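Local coordinates for protein BpsB (PgaB), Poly-beta-1,6-N-acetyl-D-glucosamine N-deacetylase (Bordetella bronchiseptica RB50, PDB 5BU6) that removes acetyl groups from the N-acetylglucosamine units of the biofilm polysaccharide poly-beta-1,6-N-acetyl-D-glucosamine, as a metal-dependent deacetylase of carbohydrate esterase family 4, at residues Pro7-Thr12 against Asn249-Ala254; Leu16-Val21 against Ile78-Asp83; Ser111-Pro116 against Met135-Leu140; Gly161-Pro166 against Arg177-Ala182; Leu238-Thr243 against Thr256-Ser261. The protein carries 5 engineered substitutions. All blocks are in the same frame, centred on the assembly; numbering follows the deposited sequence.

Contact 1 of 5, residues Pro7-Thr12 against Asn249-Ala254; sequences PDDGLT and NTPDVA
Thr12 and Leu11 meet Asn249, Thr250 and Pro251 where two loops run past each other. The first loop is folded by an Asx turn at Asp9, and the second makes a type I beta turn from Thr250 to Val253.

No direct hydrogen bond crosses between the loops. The polar link is a water that donates to both Leu11 O (2.6 Å) and Asn249 O. Beside it, the CA-H of Thr12 points at Asn249 O, with Thr12 CA 3.3 Å from that oxygen. The side-chain amide of Asn249 is engaged outside the contact: OD1 accepts from Arg259 N and ND2 donates to Phe13 O.

The apolar contacts are few. Leu11 crosses the Pro251 ring at about a right angle, and its CB and CD1 both lie 4.0 Å from Pro251 CG. Thr12 CG2 stands anti to its own N (chi1 -64° for OG1); this methyl lies against Asn249 O and also reaches Thr250 CG2 at 4.0 Å.

The bonds inside the first loop set the position of Thr12. Asp9 OD1 accepts from Leu11 N and Thr12 N, both on the same face of the carboxylate. The other carboxylate oxygen is used as well. Thr12 OG1 donates to the syn lone pair of Asp9 OD2 at 2.8 Å, while the same hydroxyl oxygen rests 3.5 Å from Pro251 CD.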
# COMPACT_ATOMS: atom_id res chain seq x y z
N PRO A 7 22.25 1.58 -11.19
CA PRO A 7 23.17 2.73 -11.26
C PRO A 7 23.12 3.57 -9.99
O PRO A 7 22.02 3.83 -9.49
CB PRO A 7 22.66 3.51 -12.47
CG PRO A 7 21.20 3.18 -12.53
CD PRO A 7 21.09 1.75 -12.08
N ASP A 8 24.27 3.99 -9.47
CA ASP A 8 24.28 4.78 -8.24
C ASP A 8 24.38 6.26 -8.55
O ASP A 8 25.46 6.82 -8.67
CB ASP A 8 25.42 4.35 -7.32
CG ASP A 8 25.20 4.80 -5.89
OD1 ASP A 8 24.40 4.14 -5.18
OD2 ASP A 8 25.82 5.80 -5.48
N ASP A 9 23.21 6.89 -8.65
CA ASP A 9 23.07 8.20 -9.28
C ASP A 9 22.33 9.18 -8.38
O ASP A 9 21.94 10.26 -8.82
CB ASP A 9 22.32 8.05 -10.60
CG ASP A 9 21.05 7.22 -10.45
OD1 ASP A 9 20.62 6.99 -9.29
OD2 ASP A 9 20.48 6.80 -11.48
N GLY A 10 22.11 8.79 -7.13
CA GLY A 10 21.35 9.60 -6.19
C GLY A 10 19.87 9.76 -6.53
O GLY A 10 19.18 10.56 -5.90
N LEU A 11 19.39 8.99 -7.50
CA LEU A 11 18.00 9.06 -7.96
C LEU A 11 17.27 7.72 -8.05
O LEU A 11 16.07 7.65 -7.80
CB LEU A 11 17.93 9.70 -9.34
CG LEU A 11 18.39 11.15 -9.42
CD1 LEU A 11 18.59 11.55 -10.85
CD2 LEU A 11 17.37 12.05 -8.74
N THR A 12 17.98 6.67 -8.45
CA THR A 12 17.36 5.37 -8.68
C THR A 12 17.16 4.66 -7.36
O THR A 12 18.07 4.60 -6.55
CB THR A 12 18.19 4.52 -9.65
OG1 THR A 12 18.23 5.16 -10.93
CG2 THR A 12 17.59 3.13 -9.83
N ASN A 249 13.38 1.81 -9.84
CA ASN A 249 12.74 3.07 -10.17
C ASN A 249 13.79 4.04 -10.64
O ASN A 249 14.34 4.81 -9.86
CB ASN A 249 12.01 3.64 -8.98
CG ASN A 249 10.86 2.76 -8.57
OD1 ASN A 249 9.80 2.76 -9.22
ND2 ASN A 249 11.06 1.99 -7.52
N THR A 250 14.06 3.98 -11.94
CA THR A 250 15.04 4.84 -12.56
C THR A 250 14.40 6.21 -12.78
O THR A 250 13.19 6.36 -12.61
CB THR A 250 15.55 4.21 -13.88
OG1 THR A 250 14.43 3.95 -14.74
CG2 THR A 250 16.29 2.90 -13.60
N PRO A 251 15.20 7.24 -13.13
CA PRO A 251 14.63 8.59 -13.26
C PRO A 251 13.49 8.73 -14.28
O PRO A 251 12.71 9.66 -14.15
CB PRO A 251 15.84 9.42 -13.71
CG PRO A 251 17.00 8.73 -13.12
CD PRO A 251 16.67 7.26 -13.19
N ASP A 252 13.42 7.85 -15.28
CA ASP A 252 12.35 7.94 -16.27
C ASP A 252 11.01 7.35 -15.79
O ASP A 252 9.98 7.53 -16.44
CB ASP A 252 12.77 7.24 -17.57
CG ASP A 252 13.08 5.77 -17.36
OD1 ASP A 252 13.70 5.44 -16.33
OD2 ASP A 252 12.69 4.95 -18.23
N VAL A 253 11.02 6.66 -14.65
CA VAL A 253 9.78 6.15 -14.06
C VAL A 253 9.04 7.26 -13.32
O VAL A 253 9.58 7.83 -12.37
CB VAL A 253 10.04 4.99 -13.06
CG1 VAL A 253 8.70 4.46 -12.49
CG2 VAL A 253 10.83 3.87 -13.73
N ALA A 254 7.82 7.57 -13.74
CA ALA A 254 7.00 8.57 -13.04
C ALA A 254 6.67 8.12 -11.63
O ALA A 254 6.49 6.92 -11.40
CB ALA A 254 5.71 8.86 -13.81
O HOH W 1 14.45 7.62 -9.81

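Contact 2 of 5, residues Leu16-Val21 against Ile78-Asp83; sequences LSMHDV and ILLTFD. Engineered in segment 16-21: Ser17 (natural residue Cys).
Leu16 and Met18 bond to their neighbour strand through three backbone hydrogen bonds. Leu16 N donates to Leu79 O (2.8 Å), Thr81 N to Leu16 O, and Met18 N to Thr81 O (2.9 Å). Further on, a water donates to Met18 O and Asp83 O.

On one face, Thr81 OG1 sits 3.2 Å from Ser17 CA. Ser17 is engineered, replacing a natural cysteine; its OG lies 3.3 Å from Asp83 OD2.

On the other face the packing is apolar. Leu16 CB touches Ile78 CD1 at 3.8 Å. The Met18 chain bends at chi2 (79°) and chi3 (57°), which brings CE against both Leu80 CD2 and Phe82 CZ. Met18 CB presses obliquely on Phe82 CE2 at 3.5 Å.

Strand 261-266 pairs with the far edge of 16-20, and 104-108 with that of 78-83. These are neighbouring parallel strands of the deacetylase barrel, and Asp83 ends its strand beside the nickel site, next to the metal ligand Asp84.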
# COMPACT_ATOMS: atom_id res chain seq x y z
N LEU A 16 10.42 -2.09 -1.36
CA LEU A 16 10.23 -3.43 -0.84
C LEU A 16 8.95 -3.44 -0.04
O LEU A 16 8.85 -2.79 0.99
CB LEU A 16 11.46 -3.83 -0.00
CG LEU A 16 11.69 -5.28 0.41
CD1 LEU A 16 11.87 -6.18 -0.81
CD2 LEU A 16 12.88 -5.36 1.35
N SER A 17 7.95 -4.16 -0.53
CA SER A 17 6.67 -4.23 0.15
C SER A 17 6.64 -5.51 1.01
O SER A 17 6.88 -6.60 0.52
CB SER A 17 5.55 -4.21 -0.89
OG SER A 17 4.26 -4.32 -0.31
N MET A 18 6.38 -5.35 2.31
CA MET A 18 6.52 -6.45 3.25
C MET A 18 5.16 -6.96 3.69
O MET A 18 4.31 -6.19 4.09
CB MET A 18 7.31 -6.01 4.48
CG MET A 18 8.65 -6.66 4.63
SD MET A 18 9.84 -5.89 3.54
CE MET A 18 9.74 -4.19 4.10
N HIS A 19 4.99 -8.28 3.65
CA HIS A 19 3.70 -8.89 3.96
C HIS A 19 3.92 -9.95 5.04
O HIS A 19 4.78 -10.82 4.90
CB HIS A 19 3.10 -9.49 2.68
CG HIS A 19 1.77 -10.15 2.85
ND1 HIS A 19 0.59 -9.43 2.96
CD2 HIS A 19 1.42 -11.45 2.90
CE1 HIS A 19 -0.42 -10.27 3.09
NE2 HIS A 19 0.05 -11.51 3.06
N ASP A 20 3.18 -9.86 6.13
CA ASP A 20 3.25 -10.86 7.20
C ASP A 20 2.51 -12.11 6.72
O ASP A 20 1.33 -12.05 6.40
CB ASP A 20 2.64 -10.31 8.49
CG ASP A 20 2.86 -11.22 9.70
OD1 ASP A 20 2.97 -12.46 9.54
OD2 ASP A 20 2.90 -10.68 10.82
N VAL A 21 3.22 -13.23 6.68
CA VAL A 21 2.65 -14.47 6.15
C VAL A 21 1.42 -14.93 6.95
O VAL A 21 0.54 -15.60 6.42
CB VAL A 21 3.73 -15.58 6.09
CG1 VAL A 21 4.10 -16.05 7.50
CG2 VAL A 21 3.28 -16.74 5.21
N ILE A 78 16.53 2.31 -0.50
CA ILE A 78 15.36 1.44 -0.55
C ILE A 78 14.22 2.03 0.27
O ILE A 78 14.44 2.61 1.32
CB ILE A 78 15.72 0.00 -0.07
CG1 ILE A 78 14.54 -0.94 -0.27
CG2 ILE A 78 16.20 -0.01 1.37
CD1 ILE A 78 14.96 -2.40 -0.40
N LEU A 79 13.00 1.91 -0.25
CA LEU A 79 11.78 2.33 0.44
C LEU A 79 11.09 1.08 0.99
O LEU A 79 10.79 0.15 0.24
CB LEU A 79 10.85 3.08 -0.51
CG LEU A 79 9.55 3.65 0.09
CD1 LEU A 79 9.91 4.78 1.04
CD2 LEU A 79 8.65 4.16 -1.03
N LEU A 80 10.85 1.06 2.30
CA LEU A 80 10.14 -0.07 2.93
C LEU A 80 8.68 0.31 3.09
O LEU A 80 8.37 1.43 3.56
CB LEU A 80 10.75 -0.39 4.30
CG LEU A 80 12.26 -0.60 4.40
CD1 LEU A 80 12.64 -0.80 5.88
CD2 LEU A 80 12.68 -1.80 3.55
N THR A 81 7.77 -0.59 2.70
CA THR A 81 6.35 -0.32 2.84
C THR A 81 5.65 -1.50 3.51
O THR A 81 6.03 -2.66 3.31
CB THR A 81 5.69 -0.02 1.47
OG1 THR A 81 5.59 -1.22 0.70
CG2 THR A 81 6.52 1.02 0.68
N PHE A 82 4.67 -1.17 4.35
CA PHE A 82 3.88 -2.12 5.13
C PHE A 82 2.39 -1.78 4.96
O PHE A 82 1.93 -0.79 5.52
CB PHE A 82 4.28 -2.06 6.61
CG PHE A 82 5.71 -2.40 6.86
CD1 PHE A 82 6.70 -1.42 6.79
CD2 PHE A 82 6.09 -3.70 7.15
CE1 PHE A 82 8.03 -1.73 7.00
CE2 PHE A 82 7.42 -4.03 7.37
CZ PHE A 82 8.40 -3.03 7.29
N ASP A 83 1.65 -2.56 4.19
CA ASP A 83 0.25 -2.21 3.93
C ASP A 83 -0.73 -3.07 4.74
O ASP A 83 -0.34 -4.11 5.26
CB ASP A 83 -0.09 -2.32 2.44
CG ASP A 83 1.14 -2.37 1.55
OD1 ASP A 83 1.99 -1.46 1.64
OD2 ASP A 83 1.24 -3.33 0.74
O HOH W 2 2.37 -5.45 5.82

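Contact 3 of 5, residues Ser111-Pro116 against Met135-Leu140; sequences SWTDAP and MTWAQL
Thr113 and Asp114 at the end of helix 110-113 grip the indole of Trp137 from two directions. This is the tight part. Thr113 CG2 stands over the centre of one face of the indole and is 3.6 Å from the centroid of the six-membered ring, a CH-pi contact only 12° off the ring normal. The same methyl touches Leu140 CD1 at 3.8 Å. Asp114 comes to the indole edge, and Trp137 NE1 donates to Asp114 OD1 at 2.9 Å with an angle of 161°. The oxygen lies near the ring plane and is met on its anti side, tilted somewhat out of the carboxylate plane. The carboxylate plane is turned 58° from the ring. The bond at the edge and the methyl over the face together restrict how the indole can turn. His210 also stacks on the indole. A bound thiocyanate, probably from the crystallisation liquor, lies about 3 Å from the Asp114 side chain, and a nickel other than the one in the metal site lies about 4 Å away.

The looser side is watery. With CG2 anti to the backbone N, the Thr113 methyl meets the indole and the hydroxyl is left to a water. That water accepts from Thr113 OG1 (2.5 Å) and donates to Met135 O. Exposed Thr136 forms a capping box with Gln139 at the start of helix 137-145. The contact joins two helix ends that pack against strand 104-108 of the deacetylase barrel.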
# COMPACT_ATOMS: atom_id res chain seq x y z
N SER A 111 -11.61 1.65 5.21
CA SER A 111 -12.88 1.05 5.62
C SER A 111 -12.66 -0.06 6.67
O SER A 111 -13.60 -0.46 7.36
CB SER A 111 -13.66 0.49 4.41
OG SER A 111 -13.06 -0.69 3.92
N TRP A 112 -11.42 -0.53 6.78
CA TRP A 112 -11.05 -1.53 7.78
C TRP A 112 -10.70 -0.86 9.10
O TRP A 112 -11.24 -1.18 10.14
CB TRP A 112 -9.85 -2.36 7.29
CG TRP A 112 -10.14 -3.20 6.09
CD1 TRP A 112 -11.32 -3.37 5.47
CD2 TRP A 112 -9.18 -4.01 5.37
NE1 TRP A 112 -11.18 -4.22 4.40
CE2 TRP A 112 -9.89 -4.64 4.32
CE3 TRP A 112 -7.82 -4.24 5.50
CZ2 TRP A 112 -9.27 -5.49 3.41
CZ3 TRP A 112 -7.20 -5.12 4.59
CH2 TRP A 112 -7.93 -5.72 3.56
N THR A 113 -9.74 0.06 9.04
CA THR A 113 -9.33 0.87 10.18
C THR A 113 -10.51 1.64 10.76
O THR A 113 -10.66 1.75 11.97
CB THR A 113 -8.20 1.84 9.75
OG1 THR A 113 -7.11 1.06 9.23
CG2 THR A 113 -7.70 2.72 10.94
N ASP A 114 -11.37 2.17 9.89
CA ASP A 114 -12.49 2.98 10.35
C ASP A 114 -13.81 2.21 10.44
O ASP A 114 -14.87 2.81 10.40
CB ASP A 114 -12.69 4.17 9.43
CG ASP A 114 -13.45 5.28 10.09
OD1 ASP A 114 -13.00 5.70 11.18
OD2 ASP A 114 -14.49 5.69 9.54
N ALA A 115 -13.76 0.88 10.52
CA ALA A 115 -15.01 0.14 10.60
C ALA A 115 -15.78 0.51 11.86
O ALA A 115 -15.18 0.82 12.90
CB ALA A 115 -14.74 -1.38 10.56
N PRO A 116 -17.11 0.47 11.78
CA PRO A 116 -17.98 0.77 12.94
C PRO A 116 -17.60 -0.06 14.16
O PRO A 116 -17.25 -1.23 14.00
CB PRO A 116 -19.37 0.38 12.44
CG PRO A 116 -19.30 0.47 10.96
CD PRO A 116 -17.89 0.10 10.58
N MET A 135 -4.73 -2.03 13.63
CA MET A 135 -4.25 -0.86 14.34
C MET A 135 -5.34 0.17 14.54
O MET A 135 -6.19 0.39 13.67
CB MET A 135 -3.11 -0.18 13.58
CG MET A 135 -1.78 -0.78 13.75
SD MET A 135 -0.59 0.26 12.86
CE MET A 135 -1.13 0.03 11.18
N THR A 136 -5.30 0.84 15.69
CA THR A 136 -6.25 1.92 15.92
C THR A 136 -5.77 3.21 15.29
O THR A 136 -4.61 3.33 14.88
CB THR A 136 -6.49 2.13 17.41
OG1 THR A 136 -5.30 2.63 18.03
CG2 THR A 136 -6.92 0.81 18.07
N TRP A 137 -6.68 4.17 15.16
CA TRP A 137 -6.31 5.47 14.63
C TRP A 137 -5.26 6.13 15.51
O TRP A 137 -4.36 6.79 15.01
CB TRP A 137 -7.53 6.37 14.51
CG TRP A 137 -8.39 6.15 13.28
CD1 TRP A 137 -9.72 5.84 13.26
CD2 TRP A 137 -7.99 6.25 11.90
NE1 TRP A 137 -10.17 5.74 11.96
CE2 TRP A 137 -9.13 6.01 11.11
CE3 TRP A 137 -6.78 6.56 11.27
CZ2 TRP A 137 -9.10 6.05 9.72
CZ3 TRP A 137 -6.74 6.59 9.88
CH2 TRP A 137 -7.90 6.33 9.12
N ALA A 138 -5.40 5.96 16.82
CA ALA A 138 -4.46 6.55 17.77
C ALA A 138 -3.06 5.99 17.55
O ALA A 138 -2.06 6.73 17.57
CB ALA A 138 -4.90 6.29 19.19
N GLN A 139 -2.99 4.69 17.32
CA GLN A 139 -1.72 4.04 17.01
C GLN A 139 -1.11 4.57 15.69
O GLN A 139 0.08 4.87 15.62
CB GLN A 139 -1.89 2.51 16.95
CG GLN A 139 -2.02 1.89 18.35
CD GLN A 139 -2.57 0.48 18.32
OE1 GLN A 139 -3.00 -0.03 17.29
NE2 GLN A 139 -2.57 -0.16 19.48
N LEU A 140 -1.93 4.71 14.65
CA LEU A 140 -1.43 5.28 13.40
C LEU A 140 -0.93 6.70 13.55
O LEU A 140 0.11 7.08 12.97
CB LEU A 140 -2.52 5.26 12.31
CG LEU A 140 -2.78 3.88 11.71
CD1 LEU A 140 -4.13 3.87 11.03
CD2 LEU A 140 -1.68 3.52 10.70
O HOH W 3 -5.51 -0.01 10.89

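Contact 4 of 5, residues Gly161-Pro166 against Arg177-Ala182; sequences GVLANP and RQYLPA
Tyr179 swings its ring toward Pro166 because CG is anti to the backbone N (chi1 178°). Gln178 is turned differently. Its CG sits between the backbone N and the carbonyl carbon (chi1 74°), and the rest of the chain runs out extended past Val162.

The ring of Tyr179 is met over one face by Pro166. Pro166 CG is 4.0 Å from the ring centroid and offset toward the rim, a CH-pi contact, with CZ the closest ring atom at 3.7 Å. Pro166 CA lies over the same ring at CE2, also 3.7 Å away. The proline and tyrosine side chains cross at about a right angle. Leu163 CD2 comes to the ring edge, near its plane. Tyr186 meets this tyrosine edge-to-face.

Gln178 crosses Val162 at about a right angle. Its OE1 lies 3.7 Å from Val162 CB, and its CB touches Val162 CG2 at 3.8 Å. Its NE2 reaches Glu187 in a weak hydrogen bond.

One backbone bond joins the segments. Tyr179 N donates to Leu163 O at 2.9 Å, nearly straight at 174°, and Gln178 CA approaches the same oxygen at 3.4 Å.

Each short strand here belongs to its own two-stranded antiparallel hairpin, 161-163 with 170-172 and 179-180 with 185-186. The contact docks these two surface hairpins against each other, and its centre lies about 24 Å from that of the chain.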
# COMPACT_ATOMS: atom_id res chain seq x y z
N GLY A 161 -12.47 -8.09 -4.10
CA GLY A 161 -12.91 -8.44 -5.43
C GLY A 161 -14.34 -8.00 -5.65
O GLY A 161 -15.13 -7.95 -4.70
N VAL A 162 -14.67 -7.68 -6.90
CA VAL A 162 -16.03 -7.36 -7.30
C VAL A 162 -16.41 -8.20 -8.50
O VAL A 162 -15.54 -8.80 -9.13
CB VAL A 162 -16.22 -5.88 -7.66
CG1 VAL A 162 -15.79 -5.00 -6.52
CG2 VAL A 162 -15.44 -5.54 -8.94
N LEU A 163 -17.69 -8.22 -8.84
CA LEU A 163 -18.15 -9.02 -9.96
C LEU A 163 -17.70 -8.44 -11.30
O LEU A 163 -18.03 -7.31 -11.64
CB LEU A 163 -19.67 -9.18 -9.93
CG LEU A 163 -20.07 -10.65 -10.04
CD1 LEU A 163 -19.27 -11.48 -9.03
CD2 LEU A 163 -21.57 -10.84 -9.85
N ALA A 164 -16.94 -9.24 -12.04
CA ALA A 164 -16.49 -8.89 -13.37
C ALA A 164 -17.47 -9.31 -14.47
O ALA A 164 -17.51 -8.69 -15.54
CB ALA A 164 -15.15 -9.52 -13.64
N ASN A 165 -18.25 -10.36 -14.22
CA ASN A 165 -19.20 -10.87 -15.20
C ASN A 165 -20.44 -11.49 -14.52
O ASN A 165 -20.42 -11.72 -13.31
CB ASN A 165 -18.51 -11.90 -16.12
CG ASN A 165 -17.91 -13.07 -15.36
OD1 ASN A 165 -18.31 -13.39 -14.24
ND2 ASN A 165 -16.94 -13.73 -15.98
N PRO A 166 -21.52 -11.74 -15.28
CA PRO A 166 -22.74 -12.27 -14.66
C PRO A 166 -22.56 -13.56 -13.87
O PRO A 166 -23.25 -13.71 -12.85
CB PRO A 166 -23.65 -12.52 -15.87
CG PRO A 166 -23.25 -11.47 -16.84
CD PRO A 166 -21.76 -11.30 -16.67
N ARG A 177 -14.64 -2.38 -14.48
CA ARG A 177 -15.99 -1.87 -14.49
C ARG A 177 -16.89 -3.00 -14.00
O ARG A 177 -17.04 -4.03 -14.67
CB ARG A 177 -16.40 -1.38 -15.88
CG ARG A 177 -15.90 0.03 -16.18
CD ARG A 177 -16.13 0.43 -17.64
NE ARG A 177 -15.31 -0.34 -18.57
CZ ARG A 177 -14.00 -0.16 -18.74
NH1 ARG A 177 -13.35 0.76 -18.04
NH2 ARG A 177 -13.34 -0.91 -19.61
N GLN A 178 -17.48 -2.82 -12.82
CA GLN A 178 -18.17 -3.91 -12.16
C GLN A 178 -19.58 -4.15 -12.71
O GLN A 178 -20.28 -3.22 -13.14
CB GLN A 178 -18.23 -3.68 -10.65
CG GLN A 178 -19.23 -2.62 -10.22
CD GLN A 178 -19.34 -2.50 -8.71
OE1 GLN A 178 -19.00 -3.43 -7.98
NE2 GLN A 178 -19.81 -1.36 -8.24
N TYR A 179 -19.98 -5.41 -12.70
CA TYR A 179 -21.30 -5.81 -13.16
C TYR A 179 -22.34 -5.61 -12.05
O TYR A 179 -22.16 -6.06 -10.92
CB TYR A 179 -21.25 -7.27 -13.63
CG TYR A 179 -22.57 -7.81 -14.09
CD1 TYR A 179 -23.10 -7.44 -15.32
CD2 TYR A 179 -23.29 -8.70 -13.30
CE1 TYR A 179 -24.32 -7.94 -15.74
CE2 TYR A 179 -24.50 -9.21 -13.72
CZ TYR A 179 -25.01 -8.82 -14.93
OH TYR A 179 -26.22 -9.32 -15.35
N LEU A 180 -23.43 -4.91 -12.38
CA LEU A 180 -24.47 -4.58 -11.39
C LEU A 180 -25.73 -5.42 -11.56
O LEU A 180 -26.52 -5.18 -12.48
CB LEU A 180 -24.83 -3.10 -11.48
CG LEU A 180 -23.63 -2.17 -11.37
CD1 LEU A 180 -24.06 -0.72 -11.51
CD2 LEU A 180 -22.90 -2.40 -10.06
N PRO A 181 -25.93 -6.40 -10.67
CA PRO A 181 -27.09 -7.30 -10.69
C PRO A 181 -28.42 -6.56 -10.58
O PRO A 181 -29.41 -6.98 -11.18
CB PRO A 181 -26.86 -8.20 -9.47
CG PRO A 181 -25.39 -8.13 -9.23
CD PRO A 181 -24.99 -6.73 -9.58
N ALA A 182 -28.44 -5.47 -9.82
CA ALA A 182 -29.66 -4.68 -9.61
C ALA A 182 -30.02 -3.88 -10.86
O ALA A 182 -31.19 -3.74 -11.21
CB ALA A 182 -29.49 -3.76 -8.42

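Contact 5 of 5, residues Leu238-Thr243 against Thr256-Ser261; sequences LNIGLT and TQIRRS
The Arg260 chain runs past the carbonyl oxygen of Thr243. Its CB is 4.2 Å from Thr243 O. CG sits between the backbone N and the carbonyl carbon (chi1 70°), already 3.1 Å from Thr243 O. CD passes the same oxygen and lies 4.2 Å from Leu242 CB. NE then donates to Thr243 O at 2.6 Å, a bent bond of 136°, with the oxygen in the guanidinium plane and NE above the carbonyl plane. At the tip, NH2 has a weak bond to a water that donates to Leu242 O. NH1 faces Asp83, a long and weak ion pair.

The backbones meet at a single bridge, Leu242 with Ile258, which ties strand 240-242 of the deacetylase fold to the loop leading into strand 261-266. Ile258 N donates to Gly241 O (3.0 Å). Ile258 O is held twice, by Thr243 N and by Thr243 OG1, the hydroxyl approaching from above the carbonyl plane.

The apolar packing is between Ile240, Leu242 and Ile258. The Leu242 and Ile258 side chains lie side by side, pointing the same way; Ile258 CD1 touches Ile240 CG2 at 3.8 Å. At the far end, Thr256 CG2 rests 3.3 Å from Asn239 O.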
# COMPACT_ATOMS: atom_id res chain seq x y z
N LEU A 238 -3.50 12.72 -5.23
CA LEU A 238 -2.62 11.61 -4.90
C LEU A 238 -1.70 11.31 -6.08
O LEU A 238 -1.94 10.35 -6.81
CB LEU A 238 -3.43 10.38 -4.52
CG LEU A 238 -4.36 10.57 -3.32
CD1 LEU A 238 -5.07 9.26 -3.00
CD2 LEU A 238 -3.59 11.08 -2.11
N ASN A 239 -0.68 12.14 -6.27
CA ASN A 239 0.20 12.05 -7.43
C ASN A 239 1.37 11.08 -7.27
O ASN A 239 2.27 11.03 -8.11
CB ASN A 239 0.75 13.42 -7.77
CG ASN A 239 -0.34 14.40 -8.13
OD1 ASN A 239 -0.51 15.44 -7.48
ND2 ASN A 239 -1.12 14.07 -9.15
N ILE A 240 1.38 10.33 -6.18
CA ILE A 240 2.38 9.29 -5.98
C ILE A 240 1.64 7.97 -5.91
O ILE A 240 0.73 7.83 -5.10
CB ILE A 240 3.20 9.51 -4.69
CG1 ILE A 240 4.04 10.80 -4.81
CG2 ILE A 240 4.08 8.29 -4.39
CD1 ILE A 240 4.80 11.12 -3.55
N GLY A 241 1.98 7.03 -6.78
CA GLY A 241 1.26 5.76 -6.79
C GLY A 241 2.23 4.59 -6.79
O GLY A 241 3.26 4.63 -7.45
N LEU A 242 1.88 3.56 -6.05
CA LEU A 242 2.73 2.38 -5.96
C LEU A 242 2.04 1.15 -6.53
O LEU A 242 0.93 0.80 -6.12
CB LEU A 242 3.12 2.12 -4.51
CG LEU A 242 4.20 3.09 -3.97
CD1 LEU A 242 3.64 4.46 -3.61
CD2 LEU A 242 4.90 2.46 -2.78
N THR A 243 2.74 0.51 -7.46
CA THR A 243 2.23 -0.59 -8.26
C THR A 243 2.86 -1.90 -7.78
O THR A 243 3.60 -1.91 -6.81
CB THR A 243 2.54 -0.40 -9.73
OG1 THR A 243 3.92 -0.69 -9.97
CG2 THR A 243 2.28 1.04 -10.12
N THR A 256 4.01 8.28 -10.27
CA THR A 256 2.67 7.71 -10.30
C THR A 256 2.71 6.21 -10.57
O THR A 256 1.71 5.52 -10.40
CB THR A 256 1.80 8.35 -11.38
OG1 THR A 256 2.48 8.21 -12.64
CG2 THR A 256 1.57 9.84 -11.09
N GLN A 257 3.86 5.72 -11.02
CA GLN A 257 4.01 4.32 -11.45
C GLN A 257 5.16 3.61 -10.74
O GLN A 257 5.87 2.80 -11.35
CB GLN A 257 4.24 4.24 -12.96
CG GLN A 257 3.27 5.02 -13.81
CD GLN A 257 1.88 4.43 -13.78
OE1 GLN A 257 1.72 3.21 -13.69
NE2 GLN A 257 0.87 5.30 -13.82
N ILE A 258 5.32 3.89 -9.45
CA ILE A 258 6.44 3.34 -8.69
C ILE A 258 6.42 1.79 -8.64
O ILE A 258 5.38 1.18 -8.36
CB ILE A 258 6.44 3.93 -7.27
CG1 ILE A 258 6.77 5.43 -7.32
CG2 ILE A 258 7.46 3.24 -6.37
CD1 ILE A 258 6.72 6.08 -5.94
N ARG A 259 7.57 1.20 -8.93
CA ARG A 259 7.76 -0.24 -8.95
C ARG A 259 8.13 -0.78 -7.57
O ARG A 259 8.87 -0.14 -6.84
CB ARG A 259 8.88 -0.60 -9.95
CG ARG A 259 8.53 -0.18 -11.35
CD ARG A 259 9.74 -0.10 -12.25
NE ARG A 259 9.34 0.17 -13.62
CZ ARG A 259 10.19 0.41 -14.61
NH1 ARG A 259 11.49 0.43 -14.38
NH2 ARG A 259 9.72 0.64 -15.82
N ARG A 260 7.64 -1.96 -7.22
CA ARG A 260 8.10 -2.57 -5.98
C ARG A 260 8.12 -4.08 -6.04
O ARG A 260 7.47 -4.70 -6.88
CB ARG A 260 7.25 -2.12 -4.81
CG ARG A 260 5.87 -2.66 -4.79
CD ARG A 260 4.91 -1.63 -4.13
NE ARG A 260 3.56 -2.17 -4.18
CZ ARG A 260 2.83 -2.49 -3.12
NH1 ARG A 260 3.30 -2.27 -1.90
NH2 ARG A 260 1.62 -3.00 -3.28
N SER A 261 8.91 -4.65 -5.14
CA SER A 261 9.03 -6.10 -5.01
C SER A 261 8.29 -6.48 -3.76
O SER A 261 8.21 -5.70 -2.83
CB SER A 261 10.49 -6.53 -4.94
OG SER A 261 11.13 -6.29 -6.18
O HOH W 4 0.25 -1.68 -5.73

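In the fold
Contacts 2 and 5 meet beside the metal site formed by Asp84, His154 and His159. Ser17 N bonds to Ser261 O at 2.8 Å, and Thr81 OG1 lies 3.6 Å from Arg260 NH1. Their centres are 13 Å apart. Contact 1 joins contact 5 through Asn249 OD1 and Arg259 N, 2.7 Å apart, and its first segment leads along the chain into contact 2. Contact 3 lies across the chain's centre from contacts 1 and 5. It does not touch contact 2, the nearest atoms being about 6 Å apart. Asp83 and Asp114 each lie about 4 Å from a nickel, but not the same one. Contact 4 is peripheral, about 9 Å from contact 3 at the nearest atoms.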